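Local structure of serpin-ZX (Arabidopsis thaliana, 3LE2) at residues Ser10-Val15 and Phe62-Ser67; Lys209-Val214 and Gln271-Glu276; Glu154-Gly159 and Ile168-Leu173; Ile102-Ser107 and Gln126-Ser131. The protein inhibits cysteine and serine proteases, among them metacaspase-9 and RD21A, presenting a reactive center loop that the target cleaves and becomes covalently bound to. All blocks are in the same frame, centred on the assembly; numbering follows the deposited sequence.

How the contacts relate
As in other serpins, a body of helices and sheets carries an exposed loop, and the four contacts sample different layers of it. Along the chain they follow in series: contact 1, contact 4, contact 3, contact 2. Contacts 3 and 4 are neighbours, their centres about 17 Å apart; they touch where Ile168, in the conformer described, packs on Phe129, and their strands 167-176 and 93-103 pair side by side. Contact 1 joins helices 5-25 and 54-63, about 25 Å from contact 3 between centres. Contact 2 lies across the chain's centre from contacts 3 and 4, about 56 Å from contact 4 between centres, near the reactive bond. Helical packing, sheet and protease-facing end are thus spatially separate.

Contact 1 (Ser10-Val15 and Phe62-Ser67); sequences SLQNQV and FLKFSS
Gln12 of helix 5-25 faces Leu63 near the end of helix 54-63, with CA atoms 6.2 Å apart; at Lys64 the chain leaves helical geometry with positive phi. The turn sends the Lys64 side chain back along the first helix. Bent at chi2 (-57°), its methylenes lie against Leu11, Lys64 CG reaching Leu11 CB at 3.6 Å, and the outer part meets Val15 tip to tip, Lys64 CE to Val15 CG2 at 3.5 Å, a tight fit for two carbons. The ammonium group is weakly tied to Ser61 O. Val15 also uses its other branch: Val15 CG1 sits over one face of the Phe62 ring in a CH-pi contact, 4.2 Å from the centroid and 28° off the normal. The Gln12 side chain, extended beyond CG, enters between Leu63 and Phe65. Leu63 and Phe65 also pack on helix 68-83, and Leu63 and Phe62 on helix 37-49, so the junction belongs to the serpin helical layer. The chemistry is that of a seam apolar apart from the buried Gln12 amide, in which a lysine contributes its hydrocarbon chain to packing while its charged end looks back to a carbonyl of the preceding helix.

Contact 2 (Lys209-Val214 and Gln271-Glu276); sequences KKKQYV and QVKVRE
Gln212 and Val272 form an antiparallel hydrogen-bonded pair through two backbone bonds: Gln212 N gives to Val272 O at 2.9 Å, in the carbonyl plane, and Val272 N gives to Gln212 O at 2.7 Å, approaching from above the plane of the Gln212 carbonyl. The same Gln212 O takes a CA-H contact from Gln271. Beside this pair, Gln271 lays its CG on the face of the Tyr213 ring, 3.5 Å from the centroid and 12° off the normal, with amide and ring planes 16° apart; the flat amide thus follows the aromatic face nearly in parallel. Beyond Val272, Val274 CG1 meets Gln212 CG at 3.7 Å. Gln212 is folded at chi2 (-67°), which curls its amide back to a weak bond from NE2 to Lys210 O.

Water bridges the two segments beyond the paired residues. One molecule accepts from Val274 N and donates to Lys209 O. A second accepts from Lys211 NZ and, weakly, from Lys273 NZ. Lys211 NZ and Lys273 NZ are 4.1 Å apart; their shared water and the salt bridge of Lys211 with Glu359 would help to accommodate the like charges.

Further out, Tyr213 is bonded through its backbone to Gly224 of strand 220-226, and Val272 packs on Ile362 of strand 361-365. Arg275 pairs with Asp363. The Lys211 side chain comes within about 6 Å of Gly354 (nearest atoms). Strand 212-217 thus meets strand 271-274, which turns a corner at Arg275 and Glu276 into strand 277-289, beside the reactive bond of a serpin.

Contact 3 (Glu154-Gly159 and Ile168-Leu173); sequences EVLPEG and IFANAL
Val155 and Leu156, neighbours in the loop that follows helix 129-147, lie over one face of strand 167-176, the face that carries Ile168, Ala170 and Ala172. Val155 faces the strand directly and divides its two methyls. With chi1 at -165°, Val155 CG1 lies opposite its own backbone N and rests against the strand backbone at Asn171 O, 3.7 Å away, while Val155 CG2 meets Ala172 CB at 4.1 Å. Leu156 starts out alongside the strand, but its forked end turns inward and straddles two residues. Leu156 CD1 touches Ala170 CB at 4.0 Å. The other branch, Leu156 CD2, comes to Ile168 CD1 at the same distance, the two side chains meeting at a slant, methyl against methyl; this second touch is less certain, because it rests on one of two conformers of Ile168. The small Ala170 and Ala172 side chains are consistent with the close approach of the loop, Val155 CA to Ala170 CA being 6.8 Å.

Asn171 points to the other face of the strand, where ND2 bonds to Asn98 OD1 and OD1 makes a weak bond with His329 ND1; helix 37-49 packs there on Phe169. On the loop side, Leu156 and Val155 also pack on helix 129-147 and on strand 326-335. Between the two segments the contact is methyl packing; one polar hold on the loop is Leu156 N to Asn141 OD1 of helix 129-147. Such a contact is held by burial and shape, not by directional bonds.

Contact 4 (Ile102-Ser107 and Gln126-Ser131); sequences IDKSLS and QADFQS
Strands 93-103 and 123-127 end side by side and parallel, Ala127 N giving to Ile102 O at 2.9 Å and Lys104 N to Ala127 O at 2.7 Å. Asp103 then turns its carboxylate to two tasks. Its chi1 of -172° swings the group away from its own N, and Asp103 OD1 reaches the start of helix 129-147, taking a weak bond from Gln130 N at 3.3 Å. Asp103 OD2 stays within the type I turn that begins there, accepting from Ser105 OG at 2.9 Å on its anti side. Lys104, fully extended beyond CG, runs parallel to the Asp128 side chain and ends in a long salt bridge, Lys104 NZ to Asp128 OD2 at 3.9 Å. Asp128 is itself the N-cap of the helix, its OD1 accepting from Ser131 N. Phe129 presents its ring edge to the backbone joining Ile102 and Asp103, and its side chain also packs on Ile168 and Trp101. Ile102 CG2 meets Gln126 CG at 3.9 Å. The contact closes the beta-alpha-beta unit made with helix 110-119. Its chemistry gathers two carboxylates near a helix N-terminus, which may favour the negative charge of both, Lys104 acting at long range on Asp128 and Lys166, weakly, on Asp103.

Contact 1 (Ser10-Val15 and Phe62-Ser67)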
loop_
_atom_site.group_PDB
_atom_site.type_symbol
_atom_site.label_atom_id
_atom_site.label_comp_id
_atom_site.label_asym_id
_atom_site.label_seq_id
_atom_site.Cartn_x
_atom_site.Cartn_y
_atom_site.Cartn_z
ATOM N N SER A 10 -7.205 13.025 -1.446
ATOM C CA SER A 10 -6.037 13.822 -1.105
ATOM C C SER A 10 -5.821 13.855 0.411
ATOM O O SER A 10 -4.695 13.714 0.887
ATOM C CB SER A 10 -6.152 15.238 -1.676
ATOM O OG SER A 10 -4.917 15.931 -1.574
ATOM N N LEU A 11 -6.893 14.037 1.175
ATOM C CA LEU A 11 -6.780 13.955 2.629
ATOM C C LEU A 11 -6.351 12.556 3.101
ATOM O O LEU A 11 -5.464 12.435 3.941
ATOM C CB LEU A 11 -8.090 14.374 3.296
ATOM C CG LEU A 11 -8.495 15.826 3.017
ATOM C CD1 LEU A 11 -9.910 16.090 3.478
ATOM C CD2 LEU A 11 -7.529 16.796 3.678
ATOM N N GLN A 12 -6.969 11.508 2.548
ATOM C CA GLN A 12 -6.625 10.130 2.911
ATOM C C GLN A 12 -5.152 9.832 2.717
ATOM O O GLN A 12 -4.524 9.212 3.572
ATOM C CB GLN A 12 -7.424 9.116 2.096
ATOM C CG GLN A 12 -8.852 8.927 2.516
ATOM C CD GLN A 12 -9.397 7.579 2.067
ATOM O OE1 GLN A 12 -10.433 7.115 2.558
ATOM N NE2 GLN A 12 -8.690 6.936 1.138
ATOM N N ASN A 13 -4.607 10.254 1.584
ATOM C CA ASN A 13 -3.227 9.921 1.264
ATOM C C ASN A 13 -2.252 10.545 2.248
ATOM O O ASN A 13 -1.198 9.973 2.526
ATOM C CB ASN A 13 -2.881 10.321 -0.172
ATOM C CG ASN A 13 -3.652 9.516 -1.208
ATOM O OD1 ASN A 13 -4.174 8.438 -0.919
ATOM N ND2 ASN A 13 -3.730 10.040 -2.422
ATOM N N GLN A 14 -2.599 11.723 2.771
ATOM C CA GLN A 14 -1.763 12.380 3.778
ATOM C C GLN A 14 -1.776 11.592 5.082
ATOM O O GLN A 14 -0.736 11.332 5.681
ATOM C CB GLN A 14 -2.221 13.820 4.046
ATOM C CG GLN A 14 -1.644 14.393 5.343
ATOM C CD GLN A 14 -1.964 15.868 5.564
ATOM O OE1 GLN A 14 -2.904 16.411 4.983
ATOM N NE2 GLN A 14 -1.180 16.519 6.417
ATOM N N VAL A 15 -2.973 11.239 5.531
ATOM C CA VAL A 15 -3.128 10.404 6.716
ATOM C C VAL A 15 -2.383 9.082 6.511
ATOM O O VAL A 15 -1.742 8.557 7.431
ATOM C CB VAL A 15 -4.624 10.102 6.951
ATOM C CG1 VAL A 15 -4.808 9.022 7.992
ATOM C CG2 VAL A 15 -5.380 11.399 7.334
ATOM N N PHE A 62 -11.737 9.561 10.277
ATOM C CA PHE A 62 -10.405 9.072 9.959
ATOM C C PHE A 62 -10.263 8.869 8.455
ATOM O O PHE A 62 -9.189 9.058 7.883
ATOM C CB PHE A 62 -10.122 7.764 10.696
ATOM C CG PHE A 62 -8.745 7.212 10.445
ATOM C CD1 PHE A 62 -7.676 7.577 11.255
ATOM C CD2 PHE A 62 -8.516 6.325 9.400
ATOM C CE1 PHE A 62 -6.397 7.064 11.027
ATOM C CE2 PHE A 62 -7.244 5.804 9.166
ATOM C CZ PHE A 62 -6.183 6.178 9.981
ATOM N N LEU A 63 -11.368 8.496 7.822
ATOM C CA LEU A 63 -11.347 8.079 6.431
ATOM C C LEU A 63 -11.744 9.191 5.476
ATOM O O LEU A 63 -11.674 9.012 4.258
ATOM C CB LEU A 63 -12.265 6.866 6.248
ATOM C CG LEU A 63 -11.744 5.557 6.846
ATOM C CD1 LEU A 63 -12.801 4.455 6.730
ATOM C CD2 LEU A 63 -10.422 5.162 6.170
ATOM N N LYS A 64 -12.189 10.321 6.039
ATOM C CA LYS A 64 -12.463 11.569 5.295
ATOM C C LYS A 64 -13.703 11.499 4.415
ATOM O O LYS A 64 -13.732 12.061 3.322
ATOM C CB LYS A 64 -11.256 12.004 4.448
ATOM C CG LYS A 64 -9.911 11.976 5.184
ATOM C CD LYS A 64 -9.921 12.853 6.438
ATOM C CE LYS A 64 -8.601 12.710 7.195
ATOM N NZ LYS A 64 -8.579 13.403 8.508
ATOM N N PHE A 65 -14.717 10.790 4.889
ATOM C CA PHE A 65 -15.992 10.713 4.191
ATOM C C PHE A 65 -17.058 10.905 5.239
ATOM O O PHE A 65 -16.848 10.564 6.402
ATOM C CB PHE A 65 -16.172 9.351 3.506
ATOM C CG PHE A 65 -15.372 9.189 2.240
ATOM C CD1 PHE A 65 -15.924 9.512 1.003
ATOM C CD2 PHE A 65 -14.075 8.714 2.280
ATOM C CE1 PHE A 65 -15.191 9.359 -0.174
ATOM C CE2 PHE A 65 -13.343 8.558 1.106
ATOM C CZ PHE A 65 -13.900 8.883 -0.119
ATOM N N SER A 66 -18.201 11.441 4.828
ATOM C CA SER A 66 -19.244 11.842 5.771
ATOM C C SER A 66 -20.171 10.718 6.229
ATOM O O SER A 66 -20.680 10.760 7.348
ATOM C CB SER A 66 -20.065 13.003 5.203
ATOM O OG SER A 66 -19.353 14.222 5.314
ATOM N N SER A 67 -20.397 9.721 5.377
ATOM C CA SER A 67 -21.302 8.625 5.732
ATOM C C SER A 67 -20.790 7.252 5.313
ATOM O O SER A 67 -19.915 7.130 4.448
ATOM C CB SER A 67 -22.694 8.845 5.127
ATOM O OG SER A 67 -22.695 8.598 3.728
#

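Contact 2 (Lys209-Val214 and Gln271-Glu276)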
loop_
_atom_site.group_PDB
_atom_site.type_symbol
_atom_site.label_atom_id
_atom_site.label_comp_id
_atom_site.label_asym_id
_atom_site.label_seq_id
_atom_site.Cartn_x
_atom_site.Cartn_y
_atom_site.Cartn_z
ATOM N N LYS A 209 20.595 5.096 -19.440
ATOM C CA LYS A 209 21.047 6.359 -20.002
ATOM C C LYS A 209 19.886 7.066 -20.668
ATOM O O LYS A 209 20.032 8.184 -21.137
ATOM C CB LYS A 209 22.217 6.165 -20.975
ATOM C CG LYS A 209 23.594 6.284 -20.314
ATOM C CD LYS A 209 24.727 6.165 -21.330
ATOM C CE LYS A 209 26.055 6.637 -20.741
ATOM N NZ LYS A 209 26.372 5.997 -19.425
ATOM N N LYS A 210 18.731 6.404 -20.691
ATOM C CA LYS A 210 17.507 7.028 -21.165
ATOM C C LYS A 210 17.092 8.175 -20.246
ATOM O O LYS A 210 17.568 8.296 -19.120
ATOM C CB LYS A 210 16.378 6.005 -21.258
ATOM C CG LYS A 210 16.650 4.870 -22.226
ATOM C CD LYS A 210 15.350 4.281 -22.758
ATOM C CE LYS A 210 15.593 3.023 -23.573
ATOM N NZ LYS A 210 15.873 1.833 -22.705
ATOM N N LYS A 211 16.190 9.018 -20.723
ATOM C CA LYS A 211 15.721 10.123 -19.908
ATOM C C LYS A 211 14.747 9.597 -18.855
ATOM O O LYS A 211 14.048 8.614 -19.087
ATOM C CB LYS A 211 15.077 11.178 -20.801
ATOM C CG LYS A 211 16.028 11.733 -21.870
ATOM C CD LYS A 211 15.378 12.848 -22.703
ATOM C CE LYS A 211 16.227 13.238 -23.927
ATOM N NZ LYS A 211 17.497 13.961 -23.596
ATOM N N GLN A 212 14.709 10.234 -17.691
ATOM C CA GLN A 212 13.808 9.784 -16.627
ATOM C C GLN A 212 12.894 10.905 -16.090
ATOM O O GLN A 212 13.241 12.082 -16.153
ATOM C CB GLN A 212 14.611 9.164 -15.473
ATOM C CG GLN A 212 15.669 8.105 -15.885
ATOM C CD GLN A 212 15.061 6.835 -16.440
ATOM O OE1 GLN A 212 13.973 6.427 -16.039
ATOM N NE2 GLN A 212 15.759 6.204 -17.379
ATOM N N TYR A 213 11.727 10.529 -15.569
ATOM C CA TYR A 213 10.875 11.449 -14.809
ATOM C C TYR A 213 11.497 11.748 -13.440
ATOM O O TYR A 213 11.205 11.066 -12.449
ATOM C CB TYR A 213 9.468 10.858 -14.602
ATOM C CG TYR A 213 8.671 10.643 -15.876
ATOM C CD1 TYR A 213 8.091 11.721 -16.545
ATOM C CD2 TYR A 213 8.482 9.357 -16.400
ATOM C CE1 TYR A 213 7.359 11.535 -17.709
ATOM C CE2 TYR A 213 7.761 9.159 -17.551
ATOM C CZ TYR A 213 7.199 10.261 -18.207
ATOM O OH TYR A 213 6.467 10.086 -19.355
ATOM N N VAL A 214 12.361 12.754 -13.381
ATOM C CA VAL A 214 12.960 13.148 -12.110
ATOM C C VAL A 214 12.802 14.654 -11.851
ATOM O O VAL A 214 13.055 15.469 -12.739
ATOM C CB VAL A 214 14.453 12.778 -12.059
ATOM C CG1 VAL A 214 15.046 13.111 -10.693
ATOM C CG2 VAL A 214 14.646 11.306 -12.381
ATOM N N GLN A 271 10.315 13.927 -18.552
ATOM C CA GLN A 271 11.519 13.112 -18.647
ATOM C C GLN A 271 12.690 14.018 -18.926
ATOM O O GLN A 271 12.674 14.779 -19.889
ATOM C CB GLN A 271 11.393 12.081 -19.759
ATOM C CG GLN A 271 10.374 11.011 -19.451
ATOM C CD GLN A 271 10.219 10.012 -20.575
ATOM O OE1 GLN A 271 9.791 10.362 -21.666
ATOM N NE2 GLN A 271 10.546 8.757 -20.303
ATOM N N VAL A 272 13.703 13.943 -18.073
ATOM C CA VAL A 272 14.874 14.784 -18.219
ATOM C C VAL A 272 16.136 13.952 -18.367
ATOM O O VAL A 272 16.141 12.745 -18.132
ATOM C CB VAL A 272 15.022 15.800 -17.049
ATOM C CG1 VAL A 272 13.743 16.619 -16.895
ATOM C CG2 VAL A 272 15.369 15.094 -15.741
ATOM N N LYS A 273 17.204 14.615 -18.784
ATOM C CA LYS A 273 18.484 13.969 -18.995
ATOM C C LYS A 273 19.087 13.624 -17.642
ATOM O O LYS A 273 19.145 14.472 -16.744
ATOM C CB LYS A 273 19.417 14.913 -19.767
ATOM C CG LYS A 273 20.669 14.264 -20.352
ATOM C CD LYS A 273 21.479 15.282 -21.164
ATOM C CE LYS A 273 22.348 14.605 -22.224
ATOM N NZ LYS A 273 21.540 13.898 -23.266
ATOM N N VAL A 274 19.533 12.380 -17.493
ATOM C CA VAL A 274 20.223 11.964 -16.276
ATOM C C VAL A 274 21.701 11.769 -16.580
ATOM O O VAL A 274 22.057 11.290 -17.655
ATOM C CB VAL A 274 19.657 10.637 -15.720
ATOM C CG1 VAL A 274 18.192 10.791 -15.345
ATOM C CG2 VAL A 274 19.840 9.511 -16.739
ATOM N N ARG A 275 22.566 12.152 -15.653
ATOM C CA ARG A 275 23.972 11.810 -15.799
ATOM C C ARG A 275 24.245 10.489 -15.069
ATOM O O ARG A 275 24.404 9.438 -15.689
ATOM C CB ARG A 275 24.877 12.933 -15.293
ATOM C CG ARG A 275 26.297 12.463 -15.063
ATOM C CD ARG A 275 27.270 13.605 -14.951
ATOM N NE ARG A 275 27.001 14.466 -13.810
ATOM C CZ ARG A 275 27.563 14.328 -12.616
ATOM N NH1 ARG A 275 28.422 13.341 -12.389
ATOM N NH2 ARG A 275 27.256 15.180 -11.645
ATOM N N GLU A 276 24.282 10.542 -13.746
ATOM C CA GLU A 276 24.348 9.323 -12.954
ATOM C C GLU A 276 22.959 8.891 -12.508
ATOM O O GLU A 276 22.211 9.684 -11.930
ATOM C CB GLU A 276 25.252 9.519 -11.745
ATOM C CG GLU A 276 26.643 8.989 -11.956
ATOM C CD GLU A 276 27.203 8.402 -10.685
ATOM O OE1 GLU A 276 27.075 7.170 -10.486
ATOM O OE2 GLU A 276 27.753 9.178 -9.872
HETATM O O HOH W 1 19.356 10.645 -20.111
HETATM O O HOH W 2 19.594 11.490 -23.658
#

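Contact 3 (Glu154-Gly159 and Ile168-Leu173)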
loop_
_atom_site.group_PDB
_atom_site.type_symbol
_atom_site.label_atom_id
_atom_site.label_comp_id
_atom_site.label_asym_id
_atom_site.label_seq_id
_atom_site.Cartn_x
_atom_site.Cartn_y
_atom_site.Cartn_z
ATOM N N GLU A 154 0.970 -16.462 3.610
ATOM C CA GLU A 154 0.891 -16.491 5.066
ATOM C C GLU A 154 0.514 -15.149 5.709
ATOM O O GLU A 154 1.336 -14.526 6.384
ATOM C CB GLU A 154 2.223 -16.973 5.637
ATOM C CG GLU A 154 2.296 -16.958 7.152
ATOM C CD GLU A 154 3.363 -17.892 7.686
ATOM O OE1 GLU A 154 3.548 -18.978 7.094
ATOM O OE2 GLU A 154 4.011 -17.545 8.697
ATOM N N VAL A 155 -0.732 -14.723 5.524
ATOM C CA VAL A 155 -1.202 -13.482 6.137
ATOM C C VAL A 155 -1.149 -13.481 7.671
ATOM O O VAL A 155 -0.707 -12.506 8.259
ATOM C CB VAL A 155 -2.614 -13.094 5.653
ATOM C CG1 VAL A 155 -2.906 -11.629 6.005
ATOM C CG2 VAL A 155 -2.711 -13.295 4.154
ATOM N N LEU A 156 -1.583 -14.561 8.322
ATOM C CA LEU A 156 -1.496 -14.639 9.788
ATOM C C LEU A 156 -0.229 -15.375 10.232
ATOM O O LEU A 156 0.011 -16.490 9.788
ATOM C CB LEU A 156 -2.731 -15.314 10.389
ATOM C CG LEU A 156 -4.007 -14.499 10.638
ATOM C CD1 LEU A 156 -4.529 -13.869 9.362
ATOM C CD2 LEU A 156 -5.055 -15.386 11.242
ATOM N N PRO A 157 0.599 -14.739 11.087
ATOM C CA PRO A 157 1.799 -15.401 11.606
ATOM C C PRO A 157 1.428 -16.459 12.633
ATOM O O PRO A 157 0.363 -16.371 13.247
ATOM C CB PRO A 157 2.553 -14.266 12.320
ATOM C CG PRO A 157 1.980 -13.012 11.801
ATOM C CD PRO A 157 0.549 -13.320 11.488
ATOM N N GLU A 158 2.301 -17.441 12.825
ATOM C CA GLU A 158 2.076 -18.434 13.852
ATOM C C GLU A 158 1.771 -17.743 15.183
ATOM O O GLU A 158 2.377 -16.725 15.517
ATOM C CB GLU A 158 3.277 -19.383 13.966
ATOM C CG GLU A 158 3.444 -20.286 12.742
ATOM C CD GLU A 158 4.463 -21.407 12.961
ATOM O OE1 GLU A 158 5.644 -21.214 12.590
ATOM O OE2 GLU A 158 4.085 -22.476 13.502
ATOM N N GLY A 159 0.800 -18.286 15.915
ATOM C CA GLY A 159 0.461 -17.794 17.236
ATOM C C GLY A 159 -0.233 -16.445 17.254
ATOM O O GLY A 159 -0.333 -15.816 18.303
ATOM N N ILE A 168 -11.520 -10.911 13.654
ATOM C CA ILE A 168 -10.333 -10.547 12.890
ATOM C C ILE A 168 -10.643 -10.217 11.433
ATOM O O ILE A 168 -11.641 -10.677 10.865
ATOM C CB ILE A 168 -9.272 -11.668 12.910
ATOM C CG1 ILE A 168 -9.787 -12.896 12.151
ATOM C CG2 ILE A 168 -8.870 -11.994 14.344
ATOM C CD1 ILE A 168 -8.753 -13.987 11.949
ATOM N N PHE A 169 -9.774 -9.418 10.833
ATOM C CA PHE A 169 -9.838 -9.174 9.413
ATOM C C PHE A 169 -8.517 -9.615 8.805
ATOM O O PHE A 169 -7.456 -9.407 9.386
ATOM C CB PHE A 169 -10.120 -7.703 9.147
ATOM C CG PHE A 169 -11.492 -7.287 9.572
ATOM C CD1 PHE A 169 -12.571 -7.415 8.705
ATOM C CD2 PHE A 169 -11.716 -6.808 10.852
ATOM C CE1 PHE A 169 -13.839 -7.048 9.106
ATOM C CE2 PHE A 169 -12.979 -6.443 11.252
ATOM C CZ PHE A 169 -14.042 -6.562 10.382
ATOM N N ALA A 170 -8.577 -10.263 7.655
ATOM C CA ALA A 170 -7.355 -10.664 6.996
ATOM C C ALA A 170 -7.396 -10.077 5.613
ATOM O O ALA A 170 -8.362 -10.278 4.876
ATOM C CB ALA A 170 -7.220 -12.187 6.947
ATOM N N ASN A 171 -6.353 -9.332 5.272
ATOM C CA ASN A 171 -6.324 -8.615 4.015
ATOM C C ASN A 171 -4.949 -8.702 3.369
ATOM O O ASN A 171 -3.922 -8.611 4.044
ATOM C CB ASN A 171 -6.747 -7.157 4.231
ATOM C CG ASN A 171 -6.799 -6.374 2.938
ATOM O OD1 ASN A 171 -5.778 -6.193 2.276
ATOM N ND2 ASN A 171 -7.991 -5.906 2.565
ATOM N N ALA A 172 -4.927 -8.896 2.057
ATOM C CA ALA A 172 -3.660 -8.976 1.343
ATOM C C ALA A 172 -3.799 -8.340 -0.031
ATOM O O ALA A 172 -4.859 -8.389 -0.643
ATOM C CB ALA A 172 -3.205 -10.429 1.223
ATOM N N LEU A 173 -2.729 -7.727 -0.510
ATOM C CA LEU A 173 -2.726 -7.184 -1.857
ATOM C C LEU A 173 -1.434 -7.599 -2.537
ATOM O O LEU A 173 -0.341 -7.255 -2.077
ATOM C CB LEU A 173 -2.875 -5.647 -1.857
ATOM C CG LEU A 173 -2.962 -4.967 -3.237
ATOM C CD1 LEU A 173 -4.203 -5.415 -4.003
ATOM C CD2 LEU A 173 -2.919 -3.428 -3.175
#

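Contact 4 (Ile102-Ser107 and Gln126-Ser131)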
loop_
_atom_site.group_PDB
_atom_site.type_symbol
_atom_site.label_atom_id
_atom_site.label_comp_id
_atom_site.label_asym_id
_atom_site.label_seq_id
_atom_site.Cartn_x
_atom_site.Cartn_y
_atom_site.Cartn_z
ATOM N N ILE A 102 -15.188 -14.404 12.615
ATOM C CA ILE A 102 -15.640 -14.100 13.961
ATOM C C ILE A 102 -15.740 -15.390 14.767
ATOM O O ILE A 102 -16.029 -16.454 14.208
ATOM C CB ILE A 102 -17.007 -13.380 13.903
ATOM C CG1 ILE A 102 -17.226 -12.539 15.152
ATOM C CG2 ILE A 102 -18.148 -14.378 13.662
ATOM C CD1 ILE A 102 -18.271 -11.493 14.962
ATOM N N ASP A 103 -15.491 -15.330 16.071
ATOM C CA ASP A 103 -15.667 -16.542 16.859
ATOM C C ASP A 103 -17.089 -17.063 16.706
ATOM O O ASP A 103 -18.049 -16.291 16.796
ATOM C CB ASP A 103 -15.359 -16.349 18.335
ATOM C CG ASP A 103 -15.353 -17.670 19.076
ATOM O OD1 ASP A 103 -14.614 -18.569 18.628
ATOM O OD2 ASP A 103 -16.102 -17.828 20.065
ATOM N N LYS A 104 -17.217 -18.374 16.495
ATOM C CA LYS A 104 -18.504 -18.983 16.171
ATOM C C LYS A 104 -19.543 -18.858 17.293
ATOM O O LYS A 104 -20.709 -19.192 17.099
ATOM C CB LYS A 104 -18.325 -20.447 15.771
ATOM C CG LYS A 104 -18.172 -21.390 16.943
ATOM C CD LYS A 104 -18.122 -22.840 16.470
ATOM C CE LYS A 104 -18.007 -23.797 17.648
ATOM N NZ LYS A 104 -17.927 -25.212 17.199
ATOM N N SER A 105 -19.122 -18.379 18.460
ATOM C CA SER A 105 -20.067 -18.007 19.504
ATOM C C SER A 105 -20.878 -16.786 19.049
ATOM O O SER A 105 -21.801 -16.336 19.731
ATOM C CB SER A 105 -19.342 -17.709 20.820
ATOM O OG SER A 105 -18.576 -16.516 20.745
ATOM N N LEU A 106 -20.521 -16.254 17.887
ATOM C CA LEU A 106 -21.217 -15.116 17.324
ATOM C C LEU A 106 -21.628 -15.432 15.898
ATOM O O LEU A 106 -21.311 -16.497 15.364
ATOM C CB LEU A 106 -20.325 -13.876 17.350
ATOM C CG LEU A 106 -19.777 -13.510 18.731
ATOM C CD1 LEU A 106 -18.544 -12.632 18.638
ATOM C CD2 LEU A 106 -20.851 -12.845 19.552
ATOM N N SER A 107 -22.353 -14.497 15.297
ATOM C CA SER A 107 -22.800 -14.617 13.921
ATOM C C SER A 107 -23.088 -13.220 13.387
ATOM O O SER A 107 -23.590 -12.365 14.113
ATOM C CB SER A 107 -24.037 -15.517 13.835
ATOM O OG SER A 107 -24.851 -15.371 14.984
ATOM N N GLN A 126 -17.473 -17.737 10.271
ATOM C CA GLN A 126 -17.259 -18.022 11.679
ATOM C C GLN A 126 -16.107 -19.000 11.826
ATOM O O GLN A 126 -15.802 -19.759 10.911
ATOM C CB GLN A 126 -18.501 -18.634 12.301
ATOM C CG GLN A 126 -19.683 -17.713 12.356
ATOM C CD GLN A 126 -20.941 -18.466 12.673
ATOM O OE1 GLN A 126 -21.224 -18.758 13.836
ATOM N NE2 GLN A 126 -21.700 -18.817 11.636
ATOM N N ALA A 127 -15.472 -18.982 12.985
ATOM C CA ALA A 127 -14.359 -19.872 13.240
ATOM C C ALA A 127 -14.372 -20.259 14.705
ATOM O O ALA A 127 -14.962 -19.569 15.535
ATOM C CB ALA A 127 -13.054 -19.196 12.876
ATOM N N ASP A 128 -13.724 -21.372 15.014
ATOM C CA ASP A 128 -13.663 -21.864 16.374
ATOM C C ASP A 128 -12.389 -21.366 17.038
ATOM O O ASP A 128 -11.522 -22.165 17.385
ATOM C CB ASP A 128 -13.668 -23.392 16.355
ATOM C CG ASP A 128 -13.927 -24.000 17.725
ATOM O OD1 ASP A 128 -13.998 -23.237 18.718
ATOM O OD2 ASP A 128 -14.065 -25.246 17.798
ATOM N N PHE A 129 -12.258 -20.052 17.203
ATOM C CA PHE A 129 -11.078 -19.513 17.882
ATOM C C PHE A 129 -10.963 -20.095 19.290
ATOM O O PHE A 129 -9.868 -20.373 19.781
ATOM C CB PHE A 129 -11.121 -17.975 17.961
ATOM C CG PHE A 129 -10.971 -17.276 16.626
ATOM C CD1 PHE A 129 -12.037 -16.583 16.066
ATOM C CD2 PHE A 129 -9.759 -17.290 15.947
ATOM C CE1 PHE A 129 -11.897 -15.926 14.835
ATOM C CE2 PHE A 129 -9.605 -16.647 14.734
ATOM C CZ PHE A 129 -10.673 -15.959 14.172
ATOM N N GLN A 130 -12.104 -20.277 19.937
ATOM C CA GLN A 130 -12.140 -20.704 21.336
ATOM C C GLN A 130 -11.353 -21.997 21.607
ATOM O O GLN A 130 -10.606 -22.081 22.583
ATOM C CB GLN A 130 -13.594 -20.850 21.793
ATOM C CG GLN A 130 -13.783 -20.783 23.286
ATOM C CD GLN A 130 -14.951 -19.905 23.675
ATOM O OE1 GLN A 130 -15.582 -19.267 22.823
ATOM N NE2 GLN A 130 -15.248 -19.861 24.969
ATOM N N SER A 131 -11.514 -22.990 20.736
ATOM C CA SER A 131 -10.861 -24.283 20.923
ATOM C C SER A 131 -9.874 -24.673 19.816
ATOM O O SER A 131 -9.054 -25.565 20.012
ATOM C CB SER A 131 -11.912 -25.391 21.081
ATOM O OG SER A 131 -12.684 -25.206 22.260
#